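Side-chain contacts in sporozoite surface protein 2 (Plasmodium vivax, PDB 4HQO), which probably serves as a receptor for gliding motility on malaria sporozoites, here represented by its adhesive von Willebrand factor A and thrombospondin type 1 domains: residues 21-26 with 42-47; 38-43 with 130-135; 72-77 with 118-123. The protein carries 4 engineered substitutions. All blocks are in the same frame, centred on the assembly; numbering follows the deposited sequence.

The three contacts all lie in the von Willebrand factor A domain and gather round its central sheet. Contacts 1 and 2, with centres about 7 Å apart, set successive turns of helix 33-49 against the neighbouring strands 19-26 and 126-133. They join where Leu44 CD2 meets Met132 SD at 3.6 Å, and again where Asp26 OD2 lies 2.6 Å from Thr133 OG1, beside the magnesium site of Ser28, Ser30 and Thr103. Contact 3 is about 17 Å from contact 1 and 22 Å from contact 2, centre to centre. It is tied to contact 1 through Tyr22, and the side chain of Arg74 comes to about 5 Å from the sodium ion.

Contact 1: residues 21-26 with 42-47; sequences LYLLVD and PMLNGL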
loop_
_atom_site.group_PDB
_atom_site.type_symbol
_atom_site.label_atom_id
_atom_site.label_comp_id
_atom_site.label_asym_id
_atom_site.label_seq_id
_atom_site.Cartn_x
_atom_site.Cartn_y
_atom_site.Cartn_z
ATOM N N LEU A 21 1.949 -0.892 -4.828
ATOM C CA LEU A 21 2.342 -0.059 -5.959
ATOM C C LEU A 21 1.559 -0.469 -7.200
ATOM O O LEU A 21 1.703 -1.578 -7.697
ATOM C CB LEU A 21 3.845 -0.192 -6.198
ATOM C CG LEU A 21 4.573 0.871 -7.034
ATOM C CD1 LEU A 21 6.074 0.785 -6.761
ATOM C CD2 LEU A 21 4.321 0.683 -8.507
ATOM N N TYR A 22 0.724 0.441 -7.680
ATOM C CA TYR A 22 -0.168 0.171 -8.795
ATOM C C TYR A 22 0.454 0.789 -10.035
ATOM O O TYR A 22 0.486 2.004 -10.178
ATOM C CB TYR A 22 -1.551 0.777 -8.520
ATOM C CG TYR A 22 -2.164 0.335 -7.203
ATOM C CD1 TYR A 22 -1.936 1.050 -6.033
ATOM C CD2 TYR A 22 -2.977 -0.795 -7.134
ATOM C CE1 TYR A 22 -2.499 0.650 -4.828
ATOM C CE2 TYR A 22 -3.540 -1.203 -5.933
ATOM C CZ TYR A 22 -3.297 -0.475 -4.782
ATOM O OH TYR A 22 -3.845 -0.879 -3.580
ATOM N N LEU A 23 0.990 -0.053 -10.909
ATOM C CA LEU A 23 1.658 0.420 -12.113
ATOM C C LEU A 23 0.681 0.359 -13.279
ATOM O O LEU A 23 0.292 -0.730 -13.718
ATOM C CB LEU A 23 2.895 -0.434 -12.394
ATOM C CG LEU A 23 3.793 -0.104 -13.587
ATOM C CD1 LEU A 23 4.127 1.376 -13.634
ATOM C CD2 LEU A 23 5.072 -0.934 -13.508
ATOM N N LEU A 24 0.271 1.531 -13.761
ATOM C CA LEU A 24 -0.745 1.631 -14.817
ATOM C C LEU A 24 -0.046 2.050 -16.105
ATOM O O LEU A 24 0.511 3.151 -16.192
ATOM C CB LEU A 24 -1.811 2.657 -14.446
ATOM C CG LEU A 24 -2.422 2.583 -13.038
ATOM C CD1 LEU A 24 -3.522 3.656 -12.852
ATOM C CD2 LEU A 24 -2.974 1.196 -12.765
ATOM N N VAL A 25 -0.052 1.161 -17.091
ATOM C CA VAL A 25 0.751 1.363 -18.295
ATOM C C VAL A 25 -0.137 1.641 -19.510
ATOM O O VAL A 25 -1.021 0.849 -19.847
ATOM C CB VAL A 25 1.683 0.153 -18.575
ATOM C CG1 VAL A 25 2.534 0.410 -19.811
ATOM C CG2 VAL A 25 2.576 -0.132 -17.361
ATOM N N ASP A 26 0.090 2.786 -20.142
ATOM C CA ASP A 26 -0.645 3.183 -21.345
ATOM C C ASP A 26 -0.151 2.351 -22.537
ATOM O O ASP A 26 0.999 2.488 -22.948
ATOM C CB ASP A 26 -0.369 4.667 -21.598
ATOM C CG ASP A 26 -1.273 5.288 -22.658
ATOM O OD1 ASP A 26 -1.772 4.574 -23.564
ATOM O OD2 ASP A 26 -1.454 6.526 -22.582
ATOM N N PRO A 42 12.174 -0.378 -21.943
ATOM C CA PRO A 42 13.322 -0.078 -21.070
ATOM C C PRO A 42 12.929 0.687 -19.793
ATOM O O PRO A 42 13.572 0.502 -18.772
ATOM C CB PRO A 42 14.216 0.795 -21.956
ATOM C CG PRO A 42 13.857 0.406 -23.353
ATOM C CD PRO A 42 12.376 0.155 -23.304
ATOM N N MET A 43 11.894 1.521 -19.852
ATOM C CA MET A 43 11.442 2.262 -18.674
ATOM C C MET A 43 10.896 1.311 -17.619
ATOM O O MET A 43 11.213 1.427 -16.435
ATOM C CB MET A 43 10.367 3.288 -19.047
ATOM C CG MET A 43 9.639 3.916 -17.841
ATOM S SD MET A 43 10.690 5.029 -16.883
ATOM C CE MET A 43 11.164 6.203 -18.156
ATOM N N LEU A 44 10.076 0.365 -18.057
ATOM C CA LEU A 44 9.477 -0.609 -17.155
ATOM C C LEU A 44 10.529 -1.517 -16.539
ATOM O O LEU A 44 10.434 -1.893 -15.377
ATOM C CB LEU A 44 8.457 -1.457 -17.899
ATOM C CG LEU A 44 7.125 -0.824 -18.280
ATOM C CD1 LEU A 44 6.418 -1.721 -19.280
ATOM C CD2 LEU A 44 6.277 -0.655 -17.031
ATOM N N ASN A 45 11.530 -1.874 -17.331
ATOM C CA ASN A 45 12.588 -2.732 -16.850
ATOM C C ASN A 45 13.402 -2.069 -15.747
ATOM O O ASN A 45 13.613 -2.667 -14.699
ATOM C CB ASN A 45 13.506 -3.159 -17.997
ATOM C CG ASN A 45 12.978 -4.366 -18.736
ATOM O OD1 ASN A 45 12.285 -5.199 -18.157
ATOM N ND2 ASN A 45 13.308 -4.474 -20.019
ATOM N N GLY A 46 13.859 -0.842 -15.998
ATOM C CA GLY A 46 14.676 -0.115 -15.044
ATOM C C GLY A 46 13.883 0.243 -13.798
ATOM O O GLY A 46 14.393 0.192 -12.687
ATOM N N LEU A 47 12.619 0.596 -13.983
ATOM C CA LEU A 47 11.758 0.911 -12.858
ATOM C C LEU A 47 11.597 -0.302 -11.953
ATOM O O LEU A 47 11.895 -0.244 -10.760
ATOM C CB LEU A 47 10.394 1.366 -13.365
ATOM C CG LEU A 47 9.361 1.902 -12.387
ATOM C CD1 LEU A 47 9.957 3.025 -11.564
ATOM C CD2 LEU A 47 8.166 2.403 -13.181
#
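Strand 21-26 and helix 42-47 run nearly antiparallel, at 168° with a closest axis approach of 11.7 Å, and Val25 and Leu44 are the closest CA pair, 9.0 Å apart. The atoms that meet between these two segments are all branch methyls. Leu44 sends one branch to two strand residues: its CD2 meets CD2 of Leu23 at 3.7 Å and CG2 of Val25 at 3.8 Å, the side chains crossing at a slant in both pairs. Leu23, with CG anti to the backbone N (chi1 -178°), forks between Leu44 and Leu47, three residues apart and so on one face of the helix. Its CD1 lies 4.2 Å from CD2 of Leu47, the two side chains lying alongside one another and pointing opposite ways. The pairing joins the first two elements of a beta-alpha-beta unit, strand 19-26, helix 33-49 and strand 58-65, in the alpha/beta fold of the von Willebrand factor A domain. Met62 of the third element touches both Val25 and Leu44, and Val90 of helix 83-96 adds to the cover of Leu44. Asp26 is directed to the metal-binding end, where its OD1 is hydrogen-bonded to OG of the magnesium ligand Ser28.

Contact 2: residues 38-43 with 130-135; sequences TKVIPM and ILMTDG
Met132 meets Val40 and Met43 without any ring or planar group on either side, so there are no faces or edges to stack. Met132 is the sole contributor from its strand, and its terminal methyl does the touching. CE lies 3.6 Å from CG of Met43 and 4.0 Å from CG1 of Val40, two residues one helical turn apart, while the CB of Ile41 between them points away. The side chain leaves the strand extended (chi2 175°) and then bends at its last torsion (chi3 53°), which carries the methyl beyond the sulfur to the helix. Met43 offers the middle of its chain, which then bends at chi2 and chi3, leaving SD and CE farther from Met132 than CG. The pairing packs helix 33-49 on strand 126-133 of the von Willebrand factor A fold. Ile160 of the next strand packs on both methionines, and Ile162 closes over Val40 and Met132.

In the turn after the strand, OG1 of Thr133 accepts from N of Gly135 at 3.0 Å, nearly straight at 167°, an ST turn. Asp134 OD2 is hydrogen-bonded to OG of the magnesium ligand Ser30, in the metal ion-dependent adhesion site. The buried helix-strand interface is thus apolar, consistent with stabilisation by close packing and exclusion of water, with no directional bond between the two segments, whereas the adjoining turn places hydrogen-bonding groups next to the metal.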
loop_
_atom_site.group_PDB
_atom_site.type_symbol
_atom_site.label_atom_id
_atom_site.label_comp_id
_atom_site.label_asym_id
_atom_site.label_seq_id
_atom_site.Cartn_x
_atom_site.Cartn_y
_atom_site.Cartn_z
ATOM N N THR A 38 11.705 1.219 -27.699
ATOM C CA THR A 38 12.917 1.981 -27.394
ATOM C C THR A 38 12.823 2.788 -26.107
ATOM O O THR A 38 13.834 3.234 -25.578
ATOM C CB THR A 38 13.266 2.960 -28.526
ATOM O OG1 THR A 38 12.229 3.944 -28.619
ATOM C CG2 THR A 38 13.412 2.224 -29.860
ATOM N N LYS A 39 11.608 2.939 -25.606
ATOM C CA LYS A 39 11.344 3.822 -24.473
ATOM C C LYS A 39 10.533 3.161 -23.352
ATOM O O LYS A 39 10.955 3.131 -22.192
ATOM C CB LYS A 39 10.646 5.109 -24.960
ATOM C CG LYS A 39 9.910 5.882 -23.877
ATOM C CD LYS A 39 10.850 6.713 -23.030
ATOM C CE LYS A 39 10.072 7.634 -22.096
ATOM N NZ LYS A 39 10.988 8.523 -21.333
ATOM N N VAL A 40 9.358 2.641 -23.687
ATOM C CA VAL A 40 8.466 2.100 -22.659
ATOM C C VAL A 40 8.987 0.823 -21.992
ATOM O O VAL A 40 9.010 0.721 -20.763
ATOM C CB VAL A 40 7.070 1.813 -23.205
ATOM C CG1 VAL A 40 6.167 1.297 -22.089
ATOM C CG2 VAL A 40 6.485 3.081 -23.845
ATOM N N ILE A 41 9.373 -0.161 -22.800
ATOM C CA ILE A 41 9.933 -1.399 -22.260
ATOM C C ILE A 41 11.198 -1.148 -21.419
ATOM O O ILE A 41 11.287 -1.641 -20.296
ATOM C CB ILE A 41 10.174 -2.466 -23.366
ATOM C CG1 ILE A 41 8.839 -2.910 -23.977
ATOM C CG2 ILE A 41 10.934 -3.658 -22.811
ATOM C CD1 ILE A 41 7.904 -3.595 -22.992
ATOM N N PRO A 42 12.174 -0.378 -21.943
ATOM C CA PRO A 42 13.322 -0.078 -21.070
ATOM C C PRO A 42 12.929 0.687 -19.793
ATOM O O PRO A 42 13.572 0.502 -18.772
ATOM C CB PRO A 42 14.216 0.795 -21.956
ATOM C CG PRO A 42 13.857 0.406 -23.353
ATOM C CD PRO A 42 12.376 0.155 -23.304
ATOM N N MET A 43 11.894 1.521 -19.852
ATOM C CA MET A 43 11.442 2.262 -18.674
ATOM C C MET A 43 10.896 1.311 -17.619
ATOM O O MET A 43 11.213 1.427 -16.435
ATOM C CB MET A 43 10.367 3.288 -19.047
ATOM C CG MET A 43 9.639 3.916 -17.841
ATOM S SD MET A 43 10.690 5.029 -16.883
ATOM C CE MET A 43 11.164 6.203 -18.156
ATOM N N ILE A 130 1.728 4.565 -9.999
ATOM C CA ILE A 130 2.603 5.101 -11.030
ATOM C C ILE A 130 1.862 5.034 -12.359
ATOM O O ILE A 130 1.532 3.953 -12.841
ATOM C CB ILE A 130 3.936 4.340 -11.100
ATOM C CG1 ILE A 130 4.695 4.491 -9.779
ATOM C CG2 ILE A 130 4.783 4.849 -12.256
ATOM C CD1 ILE A 130 6.053 3.819 -9.790
ATOM N N LEU A 131 1.571 6.201 -12.926
ATOM C CA LEU A 131 0.814 6.286 -14.170
ATOM C C LEU A 131 1.752 6.625 -15.326
ATOM O O LEU A 131 2.309 7.722 -15.376
ATOM C CB LEU A 131 -0.294 7.342 -14.040
ATOM C CG LEU A 131 -1.142 7.633 -15.282
ATOM C CD1 LEU A 131 -1.987 6.423 -15.678
ATOM C CD2 LEU A 131 -2.020 8.870 -15.033
ATOM N N MET A 132 1.940 5.677 -16.245
ATOM C CA MET A 132 2.807 5.898 -17.400
ATOM C C MET A 132 1.957 6.174 -18.626
ATOM O O MET A 132 1.252 5.281 -19.093
ATOM C CB MET A 132 3.684 4.671 -17.670
ATOM C CG MET A 132 4.725 4.408 -16.618
ATOM S SD MET A 132 5.627 2.878 -16.924
ATOM C CE MET A 132 6.169 3.126 -18.585
ATOM N N THR A 133 2.038 7.391 -19.162
ATOM C CA THR A 133 1.148 7.784 -20.253
ATOM C C THR A 133 1.704 8.954 -21.077
ATOM O O THR A 133 2.600 9.665 -20.623
ATOM C CB THR A 133 -0.252 8.145 -19.695
ATOM O OG1 THR A 133 -1.164 8.417 -20.769
ATOM C CG2 THR A 133 -0.159 9.365 -18.769
ATOM N N ASP A 134 1.183 9.131 -22.293
ATOM C CA ASP A 134 1.434 10.344 -23.074
ATOM C C ASP A 134 0.417 11.442 -22.737
ATOM O O ASP A 134 0.490 12.553 -23.252
ATOM C CB ASP A 134 1.423 10.061 -24.585
ATOM C CG ASP A 134 0.063 9.608 -25.100
ATOM O OD1 ASP A 134 -0.917 9.535 -24.315
ATOM O OD2 ASP A 134 -0.025 9.328 -26.314
ATOM N N GLY A 135 -0.548 11.112 -21.894
ATOM C CA GLY A 135 -1.448 12.121 -21.370
ATOM C C GLY A 135 -2.577 12.519 -22.302
ATOM O O GLY A 135 -3.000 13.674 -22.298
#

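Contact 3: residues 72-77 with 118-123; sequences LIRLGS and DRVNRE
Leu75 and Arg74 meet Asn121 and Val120 through van der Waals contact alone. The methyl CD1 of Leu75 lies over the backbone of the opposing loop, 4.1 Å from CA of Asn121 and 4.3 Å from O of Val120. Its CG stands beside the backbone N, anti to the carbonyl carbon (chi1 -77°), and the extended chi2 of 180° carries CD1 across to the loop. Arg74 adds a contact on the exposed side, its NH1 4.2 Å from CG1 of Val120, with the methyl oblique to the guanidinium plane.

The charged groups pair within their own segments or with residues outside the contact. NH2 of Arg74 forms a salt bridge with Glu71, which together with Tyr61 lines the sodium site. Within the other loop, Arg119 NH2 pairs with Glu123 OE1 at 3.5 Å, though Glu123 is poorly ordered, and Arg122 bridges to Asp20.

Hydrogen bonds shape each loop separately. A type II turn from Arg74 to Ser77 closes with Ser77 N bonded to Arg74 O at 3.2 Å; Gly76 supplies its positive phi, and Ser77 then serves as N-cap of the following helix. In 118-123, a Schellman motif at Arg119 ends helix 105-117, and Asn121 ND2 makes a weak bond to Arg122 O.

The contact thus brings the connection leaving edge strand 69-73 against the loop between helix 105-117 and strand 126-133. Leu75 also touches Tyr61 of strand 58-65, Tyr22 of strand 19-26 and His115 of the helix, in a surface contact remote from the magnesium ion.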
loop_
_atom_site.group_PDB
_atom_site.type_symbol
_atom_site.label_atom_id
_atom_site.label_comp_id
_atom_site.label_asym_id
_atom_site.label_seq_id
_atom_site.Cartn_x
_atom_site.Cartn_y
_atom_site.Cartn_z
ATOM N N LEU A 72 -2.726 -7.334 -15.350
ATOM C CA LEU A 72 -1.619 -8.236 -15.662
ATOM C C LEU A 72 -1.053 -8.892 -14.410
ATOM O O LEU A 72 -0.698 -10.068 -14.423
ATOM C CB LEU A 72 -0.512 -7.472 -16.378
ATOM C CG LEU A 72 -0.856 -6.872 -17.744
ATOM C CD1 LEU A 72 0.369 -6.162 -18.310
ATOM C CD2 LEU A 72 -1.325 -7.959 -18.708
ATOM N N ILE A 73 -0.963 -8.124 -13.327
ATOM C CA ILE A 73 -0.400 -8.628 -12.079
ATOM C C ILE A 73 -1.293 -8.197 -10.925
ATOM O O ILE A 73 -1.553 -7.001 -10.771
ATOM C CB ILE A 73 1.044 -8.086 -11.860
ATOM C CG1 ILE A 73 1.961 -8.493 -13.024
ATOM C CG2 ILE A 73 1.608 -8.549 -10.517
ATOM C CD1 ILE A 73 3.390 -7.994 -12.890
ATOM N N ARG A 74 -1.779 -9.163 -10.138
ATOM C CA ARG A 74 -2.577 -8.864 -8.933
ATOM C C ARG A 74 -1.719 -8.755 -7.684
ATOM O O ARG A 74 -0.769 -9.524 -7.516
ATOM C CB ARG A 74 -3.661 -9.930 -8.697
ATOM C CG ARG A 74 -4.811 -9.853 -9.702
ATOM C CD ARG A 74 -5.960 -10.817 -9.384
ATOM N NE ARG A 74 -6.573 -10.575 -8.080
ATOM C CZ ARG A 74 -7.296 -9.497 -7.761
ATOM N NH1 ARG A 74 -7.805 -9.385 -6.538
ATOM N NH2 ARG A 74 -7.505 -8.524 -8.648
ATOM N N LEU A 75 -2.080 -7.830 -6.796
ATOM C CA LEU A 75 -1.389 -7.645 -5.515
ATOM C C LEU A 75 -1.220 -8.938 -4.747
ATOM O O LEU A 75 -2.186 -9.672 -4.536
ATOM C CB LEU A 75 -2.151 -6.668 -4.605
ATOM C CG LEU A 75 -2.088 -5.167 -4.841
ATOM C CD1 LEU A 75 -2.939 -4.426 -3.770
ATOM C CD2 LEU A 75 -0.653 -4.687 -4.822
ATOM N N GLY A 76 0.012 -9.207 -4.321
ATOM C CA GLY A 76 0.286 -10.354 -3.472
ATOM C C GLY A 76 0.650 -11.638 -4.196
ATOM O O GLY A 76 1.147 -12.578 -3.576
ATOM N N SER A 77 0.406 -11.701 -5.501
ATOM C CA SER A 77 0.738 -12.915 -6.245
ATOM C C SER A 77 2.252 -13.112 -6.356
ATOM O O SER A 77 3.033 -12.221 -6.018
ATOM C CB SER A 77 0.147 -12.860 -7.651
ATOM O OG SER A 77 0.842 -11.910 -8.435
ATOM N N ASP A 118 -12.855 -2.409 -2.024
ATOM C CA ASP A 118 -13.027 -3.798 -1.621
ATOM C C ASP A 118 -12.076 -4.174 -0.500
ATOM O O ASP A 118 -12.085 -5.311 -0.044
ATOM C CB ASP A 118 -12.788 -4.737 -2.805
ATOM C CG ASP A 118 -13.884 -4.660 -3.847
ATOM O OD1 ASP A 118 -15.059 -4.465 -3.471
ATOM O OD2 ASP A 118 -13.568 -4.804 -5.044
ATOM N N ARG A 119 -11.250 -3.221 -0.077
ATOM C CA ARG A 119 -10.245 -3.467 0.946
ATOM C C ARG A 119 -9.309 -4.623 0.550
ATOM O O ARG A 119 -9.015 -5.504 1.353
ATOM C CB ARG A 119 -10.917 -3.721 2.303
ATOM C CG ARG A 119 -11.982 -2.671 2.649
ATOM C CD ARG A 119 -12.700 -2.998 3.941
ATOM N NE ARG A 119 -11.772 -3.022 5.068
ATOM C CZ ARG A 119 -11.469 -1.963 5.815
ATOM N NH1 ARG A 119 -12.028 -0.786 5.561
ATOM N NH2 ARG A 119 -10.608 -2.085 6.817
ATOM N N VAL A 120 -8.849 -4.597 -0.699
ATOM C CA VAL A 120 -7.890 -5.577 -1.211
ATOM C C VAL A 120 -6.460 -5.120 -0.889
ATOM O O VAL A 120 -5.564 -5.938 -0.714
ATOM C CB VAL A 120 -8.069 -5.775 -2.746
ATOM C CG1 VAL A 120 -7.033 -6.759 -3.327
ATOM C CG2 VAL A 120 -9.468 -6.257 -3.045
ATOM N N ASN A 121 -6.258 -3.808 -0.802
ATOM C CA ASN A 121 -4.965 -3.248 -0.422
ATOM C C ASN A 121 -4.626 -3.607 1.018
ATOM O O ASN A 121 -5.516 -3.914 1.811
ATOM C CB ASN A 121 -4.974 -1.724 -0.565
ATOM C CG ASN A 121 -5.895 -1.053 0.439
ATOM O OD1 ASN A 121 -7.107 -1.241 0.401
ATOM N ND2 ASN A 121 -5.320 -0.265 1.344
ATOM N N ARG A 122 -3.344 -3.570 1.365
ATOM C CA ARG A 122 -2.973 -3.739 2.769
ATOM C C ARG A 122 -3.238 -2.447 3.521
ATOM O O ARG A 122 -2.820 -1.371 3.090
ATOM C CB ARG A 122 -1.514 -4.168 2.910
ATOM C CG ARG A 122 -1.252 -5.564 2.371
ATOM C CD ARG A 122 0.229 -5.840 2.233
ATOM N NE ARG A 122 0.853 -5.025 1.193
ATOM C CZ ARG A 122 2.170 -4.935 1.024
ATOM N NH1 ARG A 122 2.665 -4.172 0.067
ATOM N NH2 ARG A 122 2.995 -5.601 1.827
ATOM N N GLU A 123 -3.945 -2.571 4.642
ATOM C CA GLU A 123 -4.376 -1.428 5.449
ATOM C C GLU A 123 -3.236 -0.482 5.834
ATOM O O GLU A 123 -3.383 0.737 5.787
ATOM C CB GLU A 123 -5.069 -1.936 6.713
ATOM C CG GLU A 123 -6.064 -0.979 7.319
ATOM C CD GLU A 123 -6.782 -1.589 8.506
ATOM O OE1 GLU A 123 -7.882 -1.109 8.853
ATOM O OE2 GLU A 123 -6.243 -2.553 9.092
#